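Side-chain contacts in Myo-inositol phosphohydrolase (Mitsuokella multacida, PDB 4WU3), which probably removes phosphate from myo-inositol hexakisphosphate (phytate) as a PTP-like phytase, and binds inositol tetrakisphosphate: residues R528-P531 with A532-L536; K383-D386 with T387-M390; H256-L259 with K260-D264. The protein carries 2 engineered substitutions. One frame throughout, in Å; residues are numbered along the deposited sequence.

Contact 1. Residues R528-P531 with A532-L536; sequences RTMP and ANAWL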
loop_
_atom_site.group_PDB
_atom_site.type_symbol
_atom_site.label_atom_id
_atom_site.label_comp_id
_atom_site.label_asym_id
_atom_site.label_seq_id
_atom_site.Cartn_x
_atom_site.Cartn_y
_atom_site.Cartn_z
ATOM N N ARG A 528 1.213 21.569 47.054
ATOM C CA ARG A 528 2.173 22.081 48.027
ATOM C C ARG A 528 1.769 23.424 48.633
ATOM O O ARG A 528 2.132 23.724 49.761
ATOM C CB ARG A 528 3.513 22.285 47.368
ATOM C CG ARG A 528 4.154 21.069 46.760
ATOM C CD ARG A 528 5.384 21.663 46.133
ATOM N NE ARG A 528 6.102 20.879 45.163
ATOM C CZ ARG A 528 6.895 19.880 45.493
ATOM N NH1 ARG A 528 7.024 19.518 46.769
ATOM N NH2 ARG A 528 7.529 19.245 44.541
ATOM N N THR A 529 1.046 24.240 47.872
ATOM C CA THR A 529 0.731 25.608 48.290
ATOM C C THR A 529 -0.742 25.786 48.647
ATOM O O THR A 529 -1.139 26.851 49.111
ATOM C CB THR A 529 1.035 26.608 47.168
ATOM O OG1 THR A 529 0.111 26.421 46.100
ATOM C CG2 THR A 529 2.340 26.373 46.591
ATOM N N MET A 530 -1.565 24.769 48.407
ATOM C CA MET A 530 -2.988 24.930 48.628
ATOM C C MET A 530 -3.259 25.061 50.122
ATOM O O MET A 530 -2.504 24.550 50.949
ATOM C CB MET A 530 -3.788 23.775 48.018
ATOM C CG MET A 530 -3.741 22.470 48.795
ATOM S SD MET A 530 -4.513 21.137 47.844
ATOM C CE MET A 530 -4.484 19.841 49.061
ATOM N N PRO A 531 -4.331 25.774 50.471
ATOM C CA PRO A 531 -4.637 25.988 51.879
ATOM C C PRO A 531 -4.937 24.695 52.589
ATOM O O PRO A 531 -5.402 23.745 51.962
ATOM C CB PRO A 531 -5.916 26.837 51.849
ATOM C CG PRO A 531 -6.007 27.384 50.472
ATOM C CD PRO A 531 -5.315 26.403 49.576
ATOM N N ALA A 532 -4.685 24.652 53.891
ATOM C CA ALA A 532 -5.053 23.478 54.656
ATOM C C ALA A 532 -6.564 23.324 54.636
ATOM O O ALA A 532 -7.315 24.293 54.482
ATOM C CB ALA A 532 -4.526 23.554 56.086
ATOM N N ASN A 533 -6.995 22.085 54.793
ATOM C CA ASN A 533 -8.404 21.706 54.727
ATOM C C ASN A 533 -9.046 22.002 53.367
ATOM O O ASN A 533 -10.267 21.952 53.255
ATOM C CB ASN A 533 -9.273 22.411 55.781
ATOM C CG ASN A 533 -8.646 22.487 57.157
ATOM O OD1 ASN A 533 -8.671 23.538 57.814
ATOM N ND2 ASN A 533 -8.132 21.381 57.623
ATOM N N ALA A 534 -8.253 22.354 52.358
ATOM C CA ALA A 534 -8.809 22.570 51.019
ATOM C C ALA A 534 -9.500 21.285 50.560
ATOM O O ALA A 534 -9.028 20.179 50.852
ATOM C CB ALA A 534 -7.723 22.964 50.024
ATOM N N TRP A 535 -10.625 21.445 49.867
ATOM C CA TRP A 535 -11.364 20.325 49.301
ATOM C C TRP A 535 -11.221 20.362 47.785
ATOM O O TRP A 535 -11.493 21.385 47.162
ATOM C CB TRP A 535 -12.830 20.434 49.681
ATOM C CG TRP A 535 -13.678 19.347 49.131
ATOM C CD1 TRP A 535 -13.975 19.126 47.824
ATOM C CD2 TRP A 535 -14.358 18.337 49.877
ATOM N NE1 TRP A 535 -14.800 18.040 47.708
ATOM C CE2 TRP A 535 -15.049 17.534 48.953
ATOM C CE3 TRP A 535 -14.445 18.029 51.236
ATOM C CZ2 TRP A 535 -15.825 16.448 49.339
ATOM C CZ3 TRP A 535 -15.209 16.936 51.621
ATOM C CH2 TRP A 535 -15.887 16.160 50.674
ATOM N N LEU A 536 -10.780 19.255 47.194
ATOM C CA LEU A 536 -10.571 19.195 45.752
ATOM C C LEU A 536 -11.632 18.376 45.060
ATOM O O LEU A 536 -11.797 17.191 45.353
ATOM C CB LEU A 536 -9.221 18.573 45.435
ATOM C CG LEU A 536 -8.012 19.301 45.995
ATOM C CD1 LEU A 536 -6.747 18.551 45.606
ATOM C CD2 LEU A 536 -7.972 20.737 45.517
#
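Met-530 and Leu-536 reach toward each other tip to tip. The sulfur of Met-530 lies against the forked end of the leucine, with SD 4.1 Å from Leu-536 CD1 and 4.2 Å from Leu-536 CD2. It meets both methyls almost equally. The Met-530 chain gets there by placing CG between its backbone N and carbonyl carbon (chi1 76°) and then running extended. Nearer the backbone, the small bump is the methyl of Ala-534. It fits a hollow with three walls. Pro-531 O is the closest, 3.1 Å from Ala-534 CB. Met-530 CG and Pro-531 CD each stand 4.2 Å from Ala-534 CB.

A type II beta turn, Pro-531 to Ala-534, swings the methyl back against Pro-531; Met-530, just before the turn, adds the remaining wall. This turn joins helix 517-529 to strand 535-539, the central strand of the five-stranded sheet in this PTP-like half. Asn-533 takes the positive phi of the turn. Ala-534 N donates to Pro-531 O at 3.2 Å, with an N-H...O angle of 144°. Leu-536 also packs on Phe-523 and Phe-526 of helix 517-529. Tyr-554 of helix 545-558 touches both Met-530 and Leu-536, and Tyr-417 of strand 416-422 lies on Pro-531 and Ala-534.

Contact 2. Residues K383-D386 with T387-M390; sequences KGLD and TLYM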
loop_
_atom_site.group_PDB
_atom_site.type_symbol
_atom_site.label_atom_id
_atom_site.label_comp_id
_atom_site.label_asym_id
_atom_site.label_seq_id
_atom_site.Cartn_x
_atom_site.Cartn_y
_atom_site.Cartn_z
ATOM N N LYS A 383 -9.112 3.694 55.102
ATOM C CA LYS A 383 -8.289 4.545 55.933
ATOM C C LYS A 383 -7.873 5.859 55.260
ATOM O O LYS A 383 -7.319 5.885 54.163
ATOM C CB LYS A 383 -7.061 3.769 56.382
ATOM C CG LYS A 383 -6.119 4.613 57.178
ATOM C CD LYS A 383 -5.093 5.244 56.273
ATOM C CE LYS A 383 -4.363 6.290 57.075
ATOM N NZ LYS A 383 -3.162 6.790 56.375
ATOM N N GLY A 384 -8.121 6.960 55.947
ATOM C CA GLY A 384 -7.715 8.257 55.434
ATOM C C GLY A 384 -8.825 8.977 54.672
ATOM O O GLY A 384 -8.784 10.198 54.491
ATOM N N LEU A 385 -9.823 8.222 54.235
ATOM C CA LEU A 385 -10.890 8.771 53.407
ATOM C C LEU A 385 -11.673 9.871 54.121
ATOM O O LEU A 385 -12.127 10.833 53.498
ATOM C CB LEU A 385 -11.845 7.667 52.972
ATOM C CG LEU A 385 -11.319 6.638 51.970
ATOM C CD1 LEU A 385 -12.459 5.745 51.513
ATOM C CD2 LEU A 385 -10.664 7.292 50.767
ATOM N N ASP A 386 -11.822 9.735 55.433
ATOM C CA ASP A 386 -12.591 10.708 56.210
ATOM C C ASP A 386 -11.944 12.107 56.244
ATOM O O ASP A 386 -12.610 13.098 56.550
ATOM C CB ASP A 386 -12.822 10.185 57.638
ATOM C CG ASP A 386 -11.533 9.831 58.350
ATOM O OD1 ASP A 386 -10.898 8.822 57.966
ATOM O OD2 ASP A 386 -11.160 10.556 59.296
ATOM N N THR A 387 -10.650 12.193 55.946
ATOM C CA THR A 387 -9.962 13.491 55.949
ATOM C C THR A 387 -9.286 13.822 54.605
ATOM O O THR A 387 -8.520 14.783 54.506
ATOM C CB THR A 387 -8.916 13.575 57.085
ATOM O OG1 THR A 387 -7.915 12.570 56.903
ATOM C CG2 THR A 387 -9.572 13.374 58.445
ATOM N N LEU A 388 -9.574 13.036 53.572
ATOM C CA LEU A 388 -8.972 13.256 52.252
ATOM C C LEU A 388 -9.573 14.488 51.543
ATOM O O LEU A 388 -8.916 15.133 50.735
ATOM C CB LEU A 388 -9.114 11.992 51.400
ATOM C CG LEU A 388 -8.352 11.893 50.068
ATOM C CD1 LEU A 388 -6.932 12.412 50.193
ATOM C CD2 LEU A 388 -8.338 10.447 49.584
ATOM N N TYR A 389 -10.811 14.822 51.885
ATOM C CA TYR A 389 -11.496 15.979 51.337
ATOM C C TYR A 389 -11.406 16.030 49.813
ATOM O O TYR A 389 -10.860 16.957 49.227
ATOM C CB TYR A 389 -10.949 17.270 51.958
ATOM C CG TYR A 389 -11.023 17.318 53.465
ATOM C CD1 TYR A 389 -12.137 16.833 54.152
ATOM C CD2 TYR A 389 -9.993 17.873 54.206
ATOM C CE1 TYR A 389 -12.204 16.882 55.535
ATOM C CE2 TYR A 389 -10.047 17.930 55.587
ATOM C CZ TYR A 389 -11.157 17.432 56.248
ATOM O OH TYR A 389 -11.214 17.478 57.622
ATOM N N MET A 390 -11.963 15.024 49.164
ATOM C CA MET A 390 -11.875 14.941 47.718
ATOM C C MET A 390 -13.167 14.408 47.140
ATOM O O MET A 390 -13.816 13.550 47.735
ATOM C CB MET A 390 -10.721 14.018 47.335
ATOM C CG MET A 390 -10.591 13.756 45.857
ATOM S SD MET A 390 -9.143 12.751 45.503
ATOM C CE MET A 390 -9.671 11.182 46.180
HETATM O O HOH W 1 -13.303 13.321 53.164
#
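Thr-387 folds back on Gly-384 in a short, weakly bonded helical turn. Its backbone N donates to Gly-384 O at 3.1 Å, with an N-H...O angle of 153°. The side chain can be followed outward from there. CB lies beside the carbonyl carbon of Asp-386. OG1 sits between the backbone N and the carbonyl carbon (chi1 61°), which turns the hydroxyl back to the same Gly-384 O for a weak, 3.5 Å hydrogen bond from Thr-387 OG1. One carbonyl thus takes one firm and one weak bond from the same residue. The other branch runs alongside Asp-386, and CG2 of Thr-387 packs 3.3 Å from Asp-386 OD2.

Gly-384 has a positive phi of 95°, where a CB would press on the carbonyl O of Lys-383. On the buried side Leu-385 and Leu-388 cross at a slant, with Leu-385 CD2 4.1 Å from Leu-388 CD2. Leu-388 N makes a weak bond to Leu-385 O. That oxygen also takes a 2.8 Å bond from a water, which accepts from Tyr-389 N at 3.2 Å. The water therefore bridges the turn where the chain leaves helical geometry with a positive phi at Tyr-389.

Through Tyr-389 the turn leads into strand 390-393. Leu-388 rests on Asp-555 and Lys-558 of helix 545-558, Leu-385 on Arg-570 of helix 564-573, and Tyr-389 on Trp-535 of strand 535-539.

Contact 3. Residues H256-L259 with K260-D264; sequences HDIL and KNAKD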
loop_
_atom_site.group_PDB
_atom_site.type_symbol
_atom_site.label_atom_id
_atom_site.label_comp_id
_atom_site.label_asym_id
_atom_site.label_seq_id
_atom_site.Cartn_x
_atom_site.Cartn_y
_atom_site.Cartn_z
ATOM N N HIS A 256 19.941 12.059 2.228
ATOM C CA HIS A 256 21.194 12.723 2.583
ATOM C C HIS A 256 21.892 13.264 1.332
ATOM O O HIS A 256 22.267 14.436 1.274
ATOM C CB HIS A 256 22.103 11.730 3.324
ATOM C CG HIS A 256 23.276 12.360 4.014
ATOM N ND1 HIS A 256 23.252 12.730 5.342
ATOM C CD2 HIS A 256 24.511 12.670 3.562
ATOM C CE1 HIS A 256 24.420 13.252 5.675
ATOM N NE2 HIS A 256 25.204 13.218 4.613
ATOM N N ASP A 257 22.053 12.397 0.333
ATOM C CA ASP A 257 22.705 12.755 -0.925
ATOM C C ASP A 257 21.978 13.960 -1.530
ATOM O O ASP A 257 22.600 14.920 -1.977
ATOM C CB ASP A 257 22.665 11.554 -1.869
ATOM C CG ASP A 257 23.646 11.662 -3.026
ATOM O OD1 ASP A 257 24.069 12.783 -3.376
ATOM O OD2 ASP A 257 23.982 10.612 -3.612
ATOM N N ILE A 258 20.648 13.918 -1.510
ATOM C CA ILE A 258 19.833 15.004 -2.043
ATOM C C ILE A 258 20.054 16.327 -1.295
ATOM O O ILE A 258 20.177 17.393 -1.905
ATOM C CB ILE A 258 18.340 14.626 -1.973
ATOM C CG1 ILE A 258 17.988 13.648 -3.105
ATOM C CG2 ILE A 258 17.475 15.872 -2.018
ATOM C CD1 ILE A 258 16.702 12.884 -2.867
ATOM N N LEU A 259 20.092 16.259 0.030
ATOM C CA LEU A 259 20.342 17.446 0.857
ATOM C C LEU A 259 21.709 18.078 0.572
ATOM O O LEU A 259 21.871 19.294 0.680
ATOM C CB LEU A 259 20.246 17.090 2.336
ATOM C CG LEU A 259 18.832 16.941 2.892
ATOM C CD1 LEU A 259 18.847 16.229 4.235
ATOM C CD2 LEU A 259 18.167 18.310 3.002
ATOM N N LYS A 260 22.687 17.257 0.212
ATOM C CA LYS A 260 24.016 17.761 -0.102
ATOM C C LYS A 260 24.174 18.162 -1.571
ATOM O O LYS A 260 24.952 19.041 -1.883
ATOM C CB LYS A 260 25.076 16.707 0.218
ATOM C CG LYS A 260 25.145 16.289 1.666
ATOM C CD LYS A 260 25.649 17.414 2.536
ATOM C CE LYS A 260 25.834 16.914 3.956
ATOM N NZ LYS A 260 26.479 17.926 4.839
ATOM N N ASN A 261 23.444 17.522 -2.474
ATOM C CA ASN A 261 23.813 17.586 -3.873
ATOM C C ASN A 261 22.687 17.826 -4.863
ATOM O O ASN A 261 22.928 17.842 -6.065
ATOM C CB ASN A 261 24.518 16.289 -4.254
ATOM C CG ASN A 261 25.784 16.058 -3.457
ATOM O OD1 ASN A 261 26.645 16.932 -3.377
ATOM N ND2 ASN A 261 25.911 14.870 -2.870
ATOM N N ALA A 262 21.459 18.001 -4.392
ATOM C CA ALA A 262 20.350 18.104 -5.330
ATOM C C ALA A 262 20.611 19.194 -6.363
ATOM O O ALA A 262 20.186 19.064 -7.508
ATOM C CB ALA A 262 19.039 18.363 -4.606
ATOM N N LYS A 263 21.322 20.250 -5.965
ATOM C CA LYS A 263 21.549 21.410 -6.834
ATOM C C LYS A 263 22.374 21.077 -8.064
ATOM O O LYS A 263 22.208 21.688 -9.115
ATOM C CB LYS A 263 22.292 22.517 -6.082
ATOM C CG LYS A 263 21.451 23.296 -5.093
ATOM C CD LYS A 263 22.310 24.271 -4.297
ATOM C CE LYS A 263 21.533 24.868 -3.135
ATOM N NZ LYS A 263 22.290 25.933 -2.423
ATOM N N ASP A 264 23.279 20.121 -7.912
ATOM C CA ASP A 264 24.278 19.846 -8.928
ATOM C C ASP A 264 24.095 18.495 -9.584
ATOM O O ASP A 264 24.682 18.240 -10.627
ATOM C CB ASP A 264 25.664 19.909 -8.297
ATOM C CG ASP A 264 25.932 21.243 -7.641
ATOM O OD1 ASP A 264 25.606 22.283 -8.253
ATOM O OD2 ASP A 264 26.455 21.253 -6.511
#
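In the last turns of helix 247-261, Asp-257 and Asn-261 join side chains one helical turn apart. This helix follows the loop that carries the phosphatase signature sequence in the first PTP-like half. Asn-261 ND2 donates to Asp-257 OD1 at 2.8 Å, and the bond is nearly straight at 169°. The oxygen lies close to the amide plane of Asn-261. The amide meets it on the anti side of the carboxylate, out of its plane, and the two flat groups are turned 82° apart. Asp-257 reaches the amide with its CG anti to the backbone N (chi1 -163°).

The carboxylate has other partners. OD1 also forms a salt bridge with Arg-273, and OD2 accepts from Gln-274, so helix 267-276 is tied to this helix. The arginine probably helps to keep the aspartate charged. An alanine at Asn-261 takes away the amide, and Asp-257 OD1, though still paired with Arg-273, would probably be less firmly fixed in its rotation.

His-256 and Lys-260 run side by side on another flank. Lys-260 CE lies 3.8 Å from His-256 NE2. The ring itself is held by Tyr-240 OH at ND1 and Met-89 O at NE2, while Lys-260 NZ hydrogen-bonds to a glycerol, probably from the crystallisation liquor. Further round, Ile-258 CG2 packs on Ala-262 CB at 3.9 Å, and Ile-258 also meets Phe-307 and Val-311 of helix 291-313.

The backbone bonds Lys-260 N to His-256 O (3.0 Å) and Ala-262 N to Ile-258 O (2.9 Å) keep the i to i+4 spacing. An i, i+4 side-chain hydrogen bond of this kind is typical of an alpha helix, here at the far end of the helix that follows a PTP signature loop.

Contacts 1 and 2 are neighbours in the second PTP-like half, with centres 13 Å apart. They meet where strands 390-393 and 535-539 come together. Leu-536 N lies 3.1 Å from Tyr-389 O, a probable hydrogen bond, and Trp-535 CE3 packs 3.6 Å from Tyr-389 CA. Strand 535-539, which begins in contact 1, runs on to the loop from Ser-540 to Arg-546, which lines a pocket with bound inositol tetrakisphosphate. Contact 3 belongs to the first half, across the centre of the chain. Its centre is about 60 Å from that of contact 1 and about 65 Å from that of contact 2. It touches neither: the nearest atoms are about 42 Å and about 50 Å away.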